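Local coordinates for protein-arginine-phosphatase (Geobacillus stearothermophilus, PDB 4PIC), which removes the phosphate group from phosphoarginine residues in proteins, probably counteracting the arginine kinase McsB, while showing almost no activity against phosphotyrosine peptides, at residues R4-C9 against T77-M82; T10-R15 against R64-K69; D114-F119 against R130-T135. All blocks are in the same frame, centred on the assembly; numbering follows the deposited sequence.

Contact 1. Residues R4-C9 against T77-M82; sequences RILFVC and THVLAM
Phe7 and Leu80 lie side by side on one face of a parallel strand pair, pointing the same way, and form the densest cluster of side-chain contacts, with Ile5 and Met82. Phe7 CD1 rests 3.8 Å from Leu80 CB, while Ile5 CG2 reaches Leu80 CD1 at 3.7 Å and also lies over one face of the Phe7 ring, offset toward its rim. The methyl CE of selenomethionine Met82 meets Phe7 CD1 obliquely at 3.7 Å, brought there by bends at chi2 (-63°) and chi3 (85°) that fold the chain back toward the ring. On the other face the two strands touch each other less: Val8 CG2 meets Val79 CG1 at 3.8 Å, but Leu6 CD2 stays 4.3 Å from that same CG1, and Ala81 offers just a methyl. Between the two faces the backbones zip together, Leu6 N bonding to His78 O, Leu80 N to Leu6 O, Val8 N to Leu80 O and Met82 N to Val8 O. The Arg4-Thr77 end is partly exposed and polar instead. Arg4 O takes two N-H groups, from Thr77 and His78, and Arg4 N gives a bond to Thr77 OG1 (2.9 Å, 163° at the hydrogen). That hydroxyl also pairs with His78 ND1 at 2.7 Å, in the plane of the imidazole, which helps to set the ring's rotation. Thr77 CG2 lies over one face of the Arg4 guanidinium, 3.4 Å from NH2, while Arg4 NE bonds to Trp75 O. Strand 3-9 lies between 31-37 and 78-81 in the four-stranded parallel sheet; helices 15-25 and 123-150 pack on the Phe7-Leu80 face, and helix 84-93 reaches Val8 and Ala81.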
ATOM      1  N   ARG A   4       0.833  -2.948  23.482  1.00 16.31           N
ATOM      2  CA  ARG A   4      -0.156  -3.128  22.432  1.00 17.72           C
ATOM      3  C   ARG A   4       0.572  -3.299  21.104  1.00 16.19           C
ATOM      4  O   ARG A   4       1.046  -2.333  20.494  1.00 14.52           O
ATOM      5  CB  ARG A   4      -1.157  -1.965  22.411  1.00 16.85           C
ATOM      6  CG  ARG A   4      -2.056  -1.939  23.660  1.00 20.02           C
ATOM      7  CD  ARG A   4      -2.908  -0.673  23.752  1.00 20.96           C
ATOM      8  NE  ARG A   4      -2.099   0.524  23.969  1.00 24.34           N
ATOM      9  CZ  ARG A   4      -1.717   0.970  25.163  1.00 27.48           C
ATOM     10  NH1 ARG A   4      -2.059   0.312  26.264  1.00 26.85           N
ATOM     11  NH2 ARG A   4      -0.982   2.070  25.259  1.00 28.39           N
ATOM     12  N   ILE A   5       0.681  -4.558  20.694  1.00 12.66           N
ATOM     13  CA  ILE A   5       1.504  -4.937  19.557  1.00 12.61           C
ATOM     14  C   ILE A   5       0.634  -5.065  18.316  1.00 11.77           C
ATOM     15  O   ILE A   5      -0.323  -5.840  18.299  1.00 12.04           O
ATOM     16  CB  ILE A   5       2.177  -6.294  19.802  1.00 11.06           C
ATOM     17  CG1 ILE A   5       2.950  -6.285  21.130  1.00 11.73           C
ATOM     18  CG2 ILE A   5       3.080  -6.664  18.634  1.00 12.24           C
ATOM     19  CD1 ILE A   5       4.001  -5.198  21.241  1.00 14.21           C
ATOM     20  N   LEU A   6       0.973  -4.302  17.281  1.00 10.43           N
ATOM     21  CA  LEU A   6       0.254  -4.307  16.015  1.00 11.39           C
ATOM     22  C   LEU A   6       1.158  -4.851  14.914  1.00 10.29           C
ATOM     23  O   LEU A   6       2.177  -4.249  14.583  1.00 11.64           O
ATOM     24  CB  LEU A   6      -0.176  -2.880  15.671  1.00 11.24           C
ATOM     25  CG  LEU A   6      -0.931  -2.743  14.352  1.00  9.76           C
ATOM     26  CD1 LEU A   6      -2.276  -3.431  14.449  1.00 12.90           C
ATOM     27  CD2 LEU A   6      -1.095  -1.277  13.972  1.00 12.71           C
ATOM     28  N   PHE A   7       0.801  -6.008  14.365  1.00  9.73           N
ATOM     29  CA  PHE A   7       1.576  -6.578  13.261  1.00 11.17           C
ATOM     30  C   PHE A   7       0.967  -6.151  11.936  1.00  9.44           C
ATOM     31  O   PHE A   7      -0.252  -6.131  11.801  1.00 10.90           O
ATOM     32  CB  PHE A   7       1.594  -8.103  13.312  1.00  9.92           C
ATOM     33  CG  PHE A   7       2.349  -8.672  14.479  1.00 10.18           C
ATOM     34  CD1 PHE A   7       3.731  -8.561  14.544  1.00 10.62           C
ATOM     35  CD2 PHE A   7       1.686  -9.352  15.485  1.00 11.59           C
ATOM     36  CE1 PHE A   7       4.437  -9.109  15.613  1.00 10.81           C
ATOM     37  CE2 PHE A   7       2.388  -9.905  16.553  1.00 10.30           C
ATOM     38  CZ  PHE A   7       3.760  -9.784  16.610  1.00 10.42           C
ATOM     39  N   VAL A   8       1.809  -5.812  10.967  1.00  9.45           N
ATOM     40  CA  VAL A   8       1.319  -5.243   9.709  1.00 10.16           C
ATOM     41  C   VAL A   8       1.949  -5.876   8.459  1.00 10.01           C
ATOM     42  O   VAL A   8       3.168  -6.007   8.378  1.00 10.36           O
ATOM     43  CB  VAL A   8       1.566  -3.720   9.668  1.00 10.03           C
ATOM     44  CG1 VAL A   8       1.044  -3.139   8.346  1.00  9.88           C
ATOM     45  CG2 VAL A   8       0.904  -3.024  10.850  1.00 11.12           C
ATOM     46  N   CYS A   9       1.114  -6.279   7.494  1.00  8.81           N
ATOM     47  CA  CYS A   9       1.567  -6.614   6.142  1.00 11.61           C
ATOM     48  C   CYS A   9       0.660  -5.883   5.165  1.00 10.91           C
ATOM     49  O   CYS A   9       0.130  -4.848   5.523  1.00 10.44           O
ATOM     50  CB  CYS A   9       1.631  -8.126   5.885  1.00 11.63           C
ATOM     51  SG  CYS A   9       0.091  -9.051   6.056  1.00 11.14           S
ATOM     52  N   THR A  77       1.437   0.423  20.966  1.00 15.93           N
ATOM     53  CA  THR A  77       2.680   0.877  21.561  1.00 15.77           C
ATOM     54  C   THR A  77       3.836   0.542  20.622  1.00 12.00           C
ATOM     55  O   THR A  77       4.855   1.231  20.600  1.00 14.64           O
ATOM     56  CB  THR A  77       2.929   0.238  22.940  1.00 15.66           C
ATOM     57  OG1 THR A  77       2.994  -1.190  22.808  1.00 14.28           O
ATOM     58  CG2 THR A  77       1.802   0.598  23.906  1.00 18.71           C
ATOM     59  N   HIS A  78       3.673  -0.530  19.849  1.00 13.63           N
ATOM     60  CA  HIS A  78       4.692  -0.949  18.886  1.00 12.53           C
ATOM     61  C   HIS A  78       4.012  -1.432  17.626  1.00 12.76           C
ATOM     62  O   HIS A  78       3.119  -2.290  17.694  1.00 13.29           O
ATOM     63  CB  HIS A  78       5.538  -2.103  19.435  1.00 12.85           C
ATOM     64  CG  HIS A  78       6.220  -1.788  20.728  1.00 13.53           C
ATOM     65  ND1 HIS A  78       5.534  -1.636  21.912  1.00 14.45           N
ATOM     66  CD2 HIS A  78       7.528  -1.605  21.022  1.00 18.32           C
ATOM     67  CE1 HIS A  78       6.389  -1.361  22.881  1.00 15.69           C
ATOM     68  NE2 HIS A  78       7.608  -1.342  22.369  1.00 19.79           N
ATOM     69  N   VAL A  79       4.434  -0.889  16.490  1.00 11.94           N
ATOM     70  CA  VAL A  79       3.943  -1.331  15.197  1.00  9.88           C
ATOM     71  C   VAL A  79       5.062  -2.132  14.575  1.00 10.33           C
ATOM     72  O   VAL A  79       6.139  -1.605  14.299  1.00 12.38           O
ATOM     73  CB  VAL A  79       3.568  -0.147  14.299  1.00 12.39           C
ATOM     74  CG1 VAL A  79       3.023  -0.655  12.961  1.00 11.65           C
ATOM     75  CG2 VAL A  79       2.544   0.748  15.005  1.00 14.42           C
ATOM     76  N   LEU A  80       4.816  -3.423  14.397  1.00 11.02           N
ATOM     77  CA  LEU A  80       5.849  -4.345  13.958  1.00  8.87           C
ATOM     78  C   LEU A  80       5.518  -4.841  12.560  1.00 10.93           C
ATOM     79  O   LEU A  80       4.617  -5.668  12.357  1.00 10.88           O
ATOM     80  CB  LEU A  80       6.014  -5.504  14.955  1.00  9.89           C
ATOM     81  CG  LEU A  80       6.400  -5.057  16.369  1.00  9.82           C
ATOM     82  CD1 LEU A  80       6.568  -6.257  17.319  1.00 12.64           C
ATOM     83  CD2 LEU A  80       7.678  -4.235  16.327  1.00 11.72           C
ATOM     84  N   ALA A  81       6.250  -4.302  11.597  1.00 10.61           N
ATOM     85  CA  ALA A  81       6.026  -4.588  10.196  1.00 10.30           C
ATOM     86  C   ALA A  81       6.690  -5.902   9.793  1.00 11.90           C
ATOM     87  O   ALA A  81       7.730  -6.280  10.328  1.00 10.75           O
ATOM     88  CB  ALA A  81       6.566  -3.438   9.333  1.00 11.93           C
HETATM   89  N   MSE A  82       6.106  -6.581   8.813  1.00 10.05           N
HETATM   90  CA  MSE A  82       6.681  -7.836   8.342  1.00 10.81           C
HETATM   91  C   MSE A  82       7.954  -7.613   7.528  1.00 13.76           C
HETATM   92  O   MSE A  82       8.833  -8.473   7.490  1.00 14.60           O
HETATM   93  CB  MSE A  82       5.649  -8.646   7.532  1.00 11.07           C
HETATM   94  CG  MSE A  82       4.413  -9.100   8.334  1.00 11.51           C
HETATM   95 SE   MSE A  82       4.759 -10.325   9.802  1.00 15.34          SE
HETATM   96  CE  MSE A  82       5.203  -9.067  11.189  1.00 12.23           C
TER

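Contact 2. Residues T10-R15 against R64-K69; sequences TGNTCR and RSSQLK. With PO4 (phosphate ion), chain C.
Asn12 OD1 accepts the backbone N-H of Ser66 at 2.8 Å, in the carbonyl plane and on a lone pair, the one hydrogen bond joining these loops. With CG anti to the backbone N (chi1 -169°), the side chain extends toward 64-69, and OD1 also lies 3.2 Å from Ser65 CA. ND2 bonds to the hydroxyls of Ser16 and Ser35, and bonds at both ends hold the amide's rotation. Ser65 CB packs 3.4 Å from Asn12 O, whose own bond goes to His63 NE2, and Ser65 OG bonds to Ala41 O and Ser44 N. With an alanine in place of Asn12, Ser66 N and the hydroxyls of Ser16 and Ser35 would probably lose their common partner, and the phosphate loop would be likely to shift against 64-69. The neighbouring residues of 10-15 curve round a phosphate ion. Gly11 N bonds to its O1 at 2.8 Å. Its O3 is gripped twice, by Thr10 N at 3.1 Å and, in the guanidinium plane, by Arg15 NH2 at 3.0 Å. Backbone N-H groups and one arginine thus cradle the anion, as expected of the P-loop (CX5R) of the low molecular weight phosphatase family; the side-chain amide of Asn12, one layer behind, is consistent with a second-shell brace that keeps those donors aimed at the phosphate group.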
ATOM      1  N   THR A  10       0.464  -6.388   3.950  1.00 10.96           N
ATOM      2  CA  THR A  10      -0.374  -5.654   2.999  1.00 11.90           C
ATOM      3  C   THR A  10      -1.828  -6.083   3.077  1.00  9.32           C
ATOM      4  O   THR A  10      -2.712  -5.252   3.340  1.00 10.37           O
ATOM      5  CB  THR A  10       0.141  -5.741   1.550  1.00 11.81           C
ATOM      6  OG1 THR A  10       1.458  -5.176   1.499  1.00 12.35           O
ATOM      7  CG2 THR A  10      -0.784  -4.973   0.584  1.00 13.90           C
ATOM      8  N   GLY A  11      -2.091  -7.369   2.846  1.00 12.13           N
ATOM      9  CA  GLY A  11      -3.459  -7.854   2.759  1.00 12.51           C
ATOM     10  C   GLY A  11      -4.054  -8.306   4.084  1.00 12.66           C
ATOM     11  O   GLY A  11      -5.266  -8.522   4.176  1.00 12.24           O
ATOM     12  N   ASN A  12      -3.208  -8.438   5.109  1.00 11.56           N
ATOM     13  CA  ASN A  12      -3.625  -8.920   6.429  1.00 11.78           C
ATOM     14  C   ASN A  12      -4.364 -10.256   6.323  1.00 12.06           C
ATOM     15  O   ASN A  12      -5.383 -10.467   6.994  1.00 12.25           O
ATOM     16  CB  ASN A  12      -4.489  -7.873   7.134  1.00 11.31           C
ATOM     17  CG  ASN A  12      -4.734  -8.191   8.602  1.00 11.38           C
ATOM     18  OD1 ASN A  12      -5.848  -7.989   9.109  1.00 11.96           O
ATOM     19  ND2 ASN A  12      -3.705  -8.679   9.301  1.00 12.84           N
ATOM     20  N   THR A  13      -3.852 -11.144   5.472  1.00 11.27           N
ATOM     21  CA  THR A  13      -4.399 -12.507   5.357  1.00 11.31           C
ATOM     22  C   THR A  13      -3.332 -13.580   5.559  1.00 13.37           C
ATOM     23  O   THR A  13      -3.655 -14.728   5.863  1.00 13.45           O
ATOM     24  CB  THR A  13      -5.091 -12.778   3.998  1.00 14.86           C
ATOM     25  OG1 THR A  13      -4.160 -12.565   2.931  1.00 15.01           O
ATOM     26  CG2 THR A  13      -6.301 -11.872   3.811  1.00 13.96           C
ATOM     27  N   CYS A  14      -2.064 -13.209   5.402  1.00 12.76           N
ATOM     28  CA  CYS A  14      -0.997 -14.199   5.427  1.00 13.57           C
ATOM     29  C   CYS A  14       0.021 -13.992   6.559  1.00 11.89           C
ATOM     30  O   CYS A  14      -0.126 -14.576   7.631  1.00 12.55           O
ATOM     31  CB  CYS A  14      -0.364 -14.308   4.038  1.00 13.04           C
ATOM     32  SG  CYS A  14      -1.596 -14.802   2.790  1.00 17.33           S
ATOM     33  N   ARG A  15       1.037 -13.158   6.358  1.00 11.94           N
ATOM     34  CA  ARG A  15       2.075 -13.039   7.382  1.00 11.14           C
ATOM     35  C   ARG A  15       1.613 -12.392   8.680  1.00  9.65           C
ATOM     36  O   ARG A  15       1.826 -12.956   9.747  1.00 10.26           O
ATOM     37  CB  ARG A  15       3.326 -12.330   6.858  1.00 13.47           C
ATOM     38  CG  ARG A  15       4.101 -13.151   5.826  1.00 14.68           C
ATOM     39  CD  ARG A  15       5.224 -12.332   5.221  1.00 12.76           C
ATOM     40  NE  ARG A  15       4.722 -11.323   4.294  1.00 14.34           N
ATOM     41  CZ  ARG A  15       5.493 -10.626   3.470  1.00 15.22           C
ATOM     42  NH1 ARG A  15       6.804 -10.832   3.455  1.00 14.24           N
ATOM     43  NH2 ARG A  15       4.949  -9.737   2.653  1.00 16.18           N
ATOM     44  N   ARG A  64     -10.107 -11.989  11.314  1.00 18.02           N
ATOM     45  CA  ARG A  64     -10.807 -11.172  10.321  1.00 19.94           C
ATOM     46  C   ARG A  64      -9.854 -10.086   9.868  1.00 15.73           C
ATOM     47  O   ARG A  64      -9.349  -9.333  10.700  1.00 16.58           O
ATOM     48  CB  ARG A  64     -12.028 -10.478  10.933  1.00 25.11           C
ATOM     49  CG  ARG A  64     -12.804 -11.285  11.953  1.00 32.18           C
ATOM     50  CD  ARG A  64     -13.941 -12.040  11.306  1.00 29.56           C
ATOM     51  NE  ARG A  64     -13.480 -12.857  10.188  1.00 30.41           N
ATOM     52  CZ  ARG A  64     -14.119 -13.921   9.723  1.00 32.60           C
ATOM     53  NH1 ARG A  64     -15.256 -14.311  10.281  1.00 38.20           N
ATOM     54  NH2 ARG A  64     -13.615 -14.600   8.704  1.00 34.61           N
ATOM     55  N   SER A  65      -9.621  -9.985   8.561  1.00 15.95           N
ATOM     56  CA  SER A  65      -8.702  -8.967   8.048  1.00 15.09           C
ATOM     57  C   SER A  65      -9.207  -7.553   8.332  1.00 14.01           C
ATOM     58  O   SER A  65     -10.420  -7.320   8.414  1.00 17.09           O
ATOM     59  CB  SER A  65      -8.458  -9.153   6.554  1.00 15.60           C
ATOM     60  OG  SER A  65      -9.613  -8.861   5.781  1.00 15.33           O
ATOM     61  N   SER A  66      -8.269  -6.628   8.521  1.00 14.48           N
ATOM     62  CA  SER A  66      -8.587  -5.231   8.796  1.00 17.74           C
ATOM     63  C   SER A  66      -7.664  -4.333   7.991  1.00 15.33           C
ATOM     64  O   SER A  66      -6.466  -4.591   7.898  1.00 14.10           O
ATOM     65  CB  SER A  66      -8.383  -4.901  10.278  1.00 19.81           C
ATOM     66  OG  SER A  66      -9.018  -5.835  11.126  1.00 24.42           O
ATOM     67  N   GLN A  67      -8.227  -3.279   7.411  1.00 14.59           N
ATOM     68  CA  GLN A  67      -7.417  -2.214   6.833  1.00 13.84           C
ATOM     69  C   GLN A  67      -6.774  -1.384   7.940  1.00 13.62           C
ATOM     70  O   GLN A  67      -7.455  -0.923   8.861  1.00 15.27           O
ATOM     71  CB  GLN A  67      -8.287  -1.319   5.945  1.00 14.36           C
ATOM     72  CG  GLN A  67      -7.629  -0.015   5.507  1.00 14.53           C
ATOM     73  CD  GLN A  67      -6.409  -0.232   4.634  1.00 11.85           C
ATOM     74  OE1 GLN A  67      -6.462  -0.964   3.642  1.00 13.79           O
ATOM     75  NE2 GLN A  67      -5.300   0.415   5.000  1.00 11.47           N
ATOM     76  N   LEU A  68      -5.463  -1.190   7.843  1.00 11.19           N
ATOM     77  CA  LEU A  68      -4.717  -0.346   8.759  1.00 13.01           C
ATOM     78  C   LEU A  68      -5.191   1.099   8.702  1.00 15.68           C
ATOM     79  O   LEU A  68      -5.198   1.720   7.635  1.00 13.35           O
ATOM     80  CB  LEU A  68      -3.225  -0.409   8.434  1.00 12.20           C
ATOM     81  CG  LEU A  68      -2.318   0.487   9.267  1.00 12.14           C
ATOM     82  CD1 LEU A  68      -2.389   0.089  10.736  1.00 13.73           C
ATOM     83  CD2 LEU A  68      -0.882   0.406   8.765  1.00 12.51           C
ATOM     84  N   LYS A  69      -5.571   1.626   9.859  1.00 15.25           N
ATOM     85  CA  LYS A  69      -6.057   2.994   9.961  1.00 18.26           C
ATOM     86  C   LYS A  69      -5.371   3.730  11.097  1.00 16.91           C
ATOM     87  O   LYS A  69      -4.717   3.113  11.939  1.00 16.63           O
ATOM     88  CB  LYS A  69      -7.576   3.002  10.157  1.00 22.12           C
ATOM     89  CG  LYS A  69      -8.350   2.459   8.968  1.00 23.72           C
ATOM     90  CD  LYS A  69      -9.800   2.918   8.983  1.00 29.12           C
ATOM     91  CE  LYS A  69     -10.446   2.762   7.614  1.00 33.51           C
ATOM     92  NZ  LYS A  69     -10.484   1.340   7.170  1.00 32.34           N
TER
HETATM   93  P   PO4 C 201       1.341  -9.286   1.649  1.00 19.67           P
HETATM   94  O1  PO4 C 201      -0.096  -9.124   2.078  1.00 20.73           O
HETATM   95  O2  PO4 C 201       1.486  -8.881   0.203  1.00 22.10           O
HETATM   96  O3  PO4 C 201       2.231  -8.457   2.513  1.00 17.14           O
HETATM   97  O4  PO4 C 201       1.689 -10.751   1.762  1.00 23.48           O

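Contact 3. Residues D114-F119 against R130-T135; sequences DIADPF and RDELET
Ile115 and Ala116 bring the loop 114-119 against helix 123-150, where Glu132 and Leu133 receive it. Asp114, just before them, starts its side chain away from the helix, and its OD1 accepts a bond from Ser84 N. Ile115 is buried and makes the apolar half of the contact. With CG1 anti to the carbonyl carbon (chi1 -61°), its CD1 end lies 3.7 Å from Leu133 CD2, the two side chains crossing at about a right angle. Ile115 and Glu132 instead slide past each other in opposite directions, CG2 coming 3.7 Å from OE1. Ala116 supplies the polar half: its N-H points almost straight at Glu132 OE1, at 2.7 Å and 175°, meeting the syn lone pair of the carboxylate. The Glu132 chain, extended beyond CG, reaches across to make this short bond, and Ala116 CB sits beside both oxygens, 3.5 Å from OE1 and 3.7 Å from OE2. Asp117 likewise starts its side chain away from the helix; its OD1, met from above the carboxylate plane, accepts Phe119 N at 2.9 Å and closes an Asx turn. Its OD2 lies over one face of the Phe119 ring, near the rim, and forms a weak, long ion pair with Arg15 NH2. Pro118 follows, packing on Val125 and Tyr126 near the start of the same helix. The arrangement is that of the loop carrying the general acid in low molecular weight tyrosine phosphatases: Asp117, the proton donor by analogy with relatives, leans over the catalytic pocket from a loop moored to the long C-terminal helix.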
ATOM      1  N   ASP A 114      13.423  -9.310   6.262  1.00 20.32           N
ATOM      2  CA  ASP A 114      12.003  -9.425   5.966  1.00 17.69           C
ATOM      3  C   ASP A 114      11.545 -10.838   6.239  1.00 18.18           C
ATOM      4  O   ASP A 114      12.291 -11.795   6.015  1.00 20.11           O
ATOM      5  CB  ASP A 114      11.730  -9.100   4.495  1.00 19.83           C
ATOM      6  CG  ASP A 114      12.047  -7.665   4.140  1.00 20.30           C
ATOM      7  OD1 ASP A 114      12.203  -6.854   5.066  1.00 20.14           O
ATOM      8  OD2 ASP A 114      12.124  -7.359   2.931  1.00 24.31           O
ATOM      9  N   ILE A 115      10.308 -10.973   6.700  1.00 14.86           N
ATOM     10  CA  ILE A 115       9.707 -12.291   6.849  1.00 16.08           C
ATOM     11  C   ILE A 115       9.462 -12.854   5.447  1.00 16.70           C
ATOM     12  O   ILE A 115       9.026 -12.122   4.550  1.00 17.67           O
ATOM     13  CB  ILE A 115       8.385 -12.217   7.639  1.00 13.70           C
ATOM     14  CG1 ILE A 115       8.638 -11.669   9.046  1.00 14.57           C
ATOM     15  CG2 ILE A 115       7.693 -13.582   7.674  1.00 14.00           C
ATOM     16  CD1 ILE A 115       9.605 -12.504   9.863  1.00 16.73           C
ATOM     17  N   ALA A 116       9.775 -14.132   5.244  1.00 16.97           N
ATOM     18  CA  ALA A 116       9.579 -14.775   3.940  1.00 19.28           C
ATOM     19  C   ALA A 116       8.184 -14.516   3.373  1.00 17.79           C
ATOM     20  O   ALA A 116       7.187 -14.656   4.080  1.00 17.11           O
ATOM     21  CB  ALA A 116       9.833 -16.273   4.044  1.00 18.79           C
ATOM     22  N   ASP A 117       8.124 -14.151   2.091  1.00 17.36           N
ATOM     23  CA  ASP A 117       6.860 -13.891   1.406  1.00 19.64           C
ATOM     24  C   ASP A 117       6.412 -15.112   0.607  1.00 20.95           C
ATOM     25  O   ASP A 117       7.050 -15.479  -0.383  1.00 22.30           O
ATOM     26  CB  ASP A 117       7.023 -12.703   0.451  1.00 18.98           C
ATOM     27  CG  ASP A 117       5.698 -12.181  -0.062  1.00 22.17           C
ATOM     28  OD1 ASP A 117       4.674 -12.875   0.081  1.00 20.26           O
ATOM     29  OD2 ASP A 117       5.673 -11.071  -0.629  1.00 23.45           O
ATOM     30  N   PRO A 118       5.299 -15.742   1.014  1.00 21.78           N
ATOM     31  CA  PRO A 118       4.853 -16.892   0.217  1.00 20.98           C
ATOM     32  C   PRO A 118       4.340 -16.522  -1.181  1.00 24.98           C
ATOM     33  O   PRO A 118       4.293 -17.395  -2.053  1.00 25.59           O
ATOM     34  CB  PRO A 118       3.716 -17.482   1.057  1.00 22.30           C
ATOM     35  CG  PRO A 118       3.963 -17.013   2.436  1.00 19.04           C
ATOM     36  CD  PRO A 118       4.552 -15.623   2.276  1.00 21.35           C
ATOM     37  N   PHE A 119       3.976 -15.255  -1.384  1.00 22.00           N
ATOM     38  CA  PHE A 119       3.338 -14.804  -2.628  1.00 27.06           C
ATOM     39  C   PHE A 119       2.123 -15.662  -2.957  1.00 22.74           C
ATOM     40  O   PHE A 119       1.880 -15.988  -4.119  1.00 28.35           O
ATOM     41  CB  PHE A 119       4.314 -14.820  -3.816  1.00 26.77           C
ATOM     42  CG  PHE A 119       5.490 -13.895  -3.663  1.00 25.73           C
ATOM     43  CD1 PHE A 119       6.735 -14.394  -3.318  1.00 24.58           C
ATOM     44  CD2 PHE A 119       5.356 -12.530  -3.886  1.00 28.33           C
ATOM     45  CE1 PHE A 119       7.828 -13.552  -3.175  1.00 26.17           C
ATOM     46  CE2 PHE A 119       6.448 -11.676  -3.745  1.00 26.90           C
ATOM     47  CZ  PHE A 119       7.685 -12.191  -3.393  1.00 25.02           C
ATOM     48  N   ARG A 130       6.211 -19.079   8.862  1.00 11.47           N
ATOM     49  CA  ARG A 130       5.773 -19.386  10.215  1.00 11.79           C
ATOM     50  C   ARG A 130       6.962 -19.669  11.130  1.00 13.05           C
ATOM     51  O   ARG A 130       6.996 -19.220  12.270  1.00 12.76           O
ATOM     52  CB  ARG A 130       4.815 -20.579  10.229  1.00 12.18           C
ATOM     53  CG  ARG A 130       4.234 -20.849  11.615  1.00 12.68           C
ATOM     54  CD  ARG A 130       3.785 -22.296  11.736  1.00 14.15           C
ATOM     55  NE  ARG A 130       4.940 -23.187  11.680  1.00 14.67           N
ATOM     56  CZ  ARG A 130       4.897 -24.461  11.302  1.00 15.70           C
ATOM     57  NH1 ARG A 130       3.749 -25.027  10.938  1.00 13.92           N
ATOM     58  NH2 ARG A 130       6.014 -25.172  11.281  1.00 19.04           N
ATOM     59  N   ASP A 131       7.937 -20.426  10.636  1.00 12.14           N
ATOM     60  CA  ASP A 131       9.078 -20.820  11.445  1.00 14.46           C
ATOM     61  C   ASP A 131       9.931 -19.607  11.793  1.00 12.35           C
ATOM     62  O   ASP A 131      10.397 -19.478  12.925  1.00 13.69           O
ATOM     63  CB  ASP A 131       9.910 -21.877  10.717  1.00 14.71           C
ATOM     64  CG  ASP A 131       9.213 -23.225  10.645  1.00 19.09           C
ATOM     65  OD1 ASP A 131       8.320 -23.483  11.482  1.00 17.90           O
ATOM     66  OD2 ASP A 131       9.571 -24.030   9.757  1.00 18.23           O
ATOM     67  N   GLU A 132      10.114 -18.716  10.827  1.00 13.34           N
ATOM     68  CA  GLU A 132      10.831 -17.465  11.073  1.00 14.88           C
ATOM     69  C   GLU A 132      10.102 -16.671  12.142  1.00 13.58           C
ATOM     70  O   GLU A 132      10.713 -16.165  13.086  1.00 14.83           O
ATOM     71  CB  GLU A 132      10.935 -16.614   9.803  1.00 17.31           C
ATOM     72  CG  GLU A 132      11.889 -17.141   8.726  1.00 20.09           C
ATOM     73  CD  GLU A 132      11.802 -16.346   7.435  1.00 23.53           C
ATOM     74  OE1 GLU A 132      10.907 -15.481   7.327  1.00 20.82           O
ATOM     75  OE2 GLU A 132      12.619 -16.594   6.517  1.00 25.98           O
ATOM     76  N   LEU A 133       8.787 -16.567  11.988  1.00 12.50           N
ATOM     77  CA  LEU A 133       7.967 -15.816  12.930  1.00 12.63           C
ATOM     78  C   LEU A 133       7.980 -16.433  14.317  1.00 13.76           C
ATOM     79  O   LEU A 133       8.021 -15.716  15.310  1.00 12.91           O
ATOM     80  CB  LEU A 133       6.530 -15.723  12.428  1.00 11.01           C
ATOM     81  CG  LEU A 133       6.299 -14.795  11.251  1.00 11.35           C
ATOM     82  CD1 LEU A 133       4.901 -15.018  10.683  1.00 11.09           C
ATOM     83  CD2 LEU A 133       6.484 -13.356  11.709  1.00 12.99           C
ATOM     84  N   GLU A 134       7.948 -17.756  14.404  1.00 12.93           N
ATOM     85  CA  GLU A 134       7.956 -18.400  15.712  1.00 12.88           C
ATOM     86  C   GLU A 134       9.225 -18.024  16.479  1.00 13.93           C
ATOM     87  O   GLU A 134       9.177 -17.670  17.666  1.00 13.89           O
ATOM     88  CB  GLU A 134       7.824 -19.925  15.607  1.00 15.72           C
ATOM     89  CG  GLU A 134       7.909 -20.614  16.955  1.00 24.06           C
ATOM     90  CD  GLU A 134       7.105 -21.897  17.043  1.00 29.15           C
ATOM     91  OE1 GLU A 134       7.063 -22.665  16.056  1.00 26.77           O
ATOM     92  OE2 GLU A 134       6.517 -22.139  18.121  1.00 29.76           O
ATOM     93  N   THR A 135      10.360 -18.081  15.786  1.00 14.82           N
ATOM     94  CA  THR A 135      11.637 -17.750  16.400  1.00 16.40           C
ATOM     95  C   THR A 135      11.647 -16.312  16.881  1.00 14.90           C
ATOM     96  O   THR A 135      12.025 -16.027  18.024  1.00 14.58           O
ATOM     97  CB  THR A 135      12.784 -17.970  15.405  1.00 19.63           C
ATOM     98  OG1 THR A 135      12.808 -19.354  15.028  1.00 20.31           O
ATOM     99  CG2 THR A 135      14.119 -17.581  16.039  1.00 22.00           C
TER

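One end of each contact reaches the phosphate pocket. Contact 1 ends at the nucleophile Cys9, whose side chain is about 3 Å from the bound phosphate at nearest atoms, and the chain runs straight on into the loop of contact 2. Leu68 of that contact packs back on the sheet, its CD1 3.7 Å from Leu6 CD2. Contact 3 joins contact 1 through a probable hydrogen bond, Ile115 N to Met82 O at 3.0 Å. Arg15 of contact 2 touches both others, with NH1 2.8 Å from Ile115 O in contact 3 and CB 3.7 Å from Met82 CG in contact 1. Nucleophile, phosphate-binding arginine and probable proton donor are thereby set round one anion.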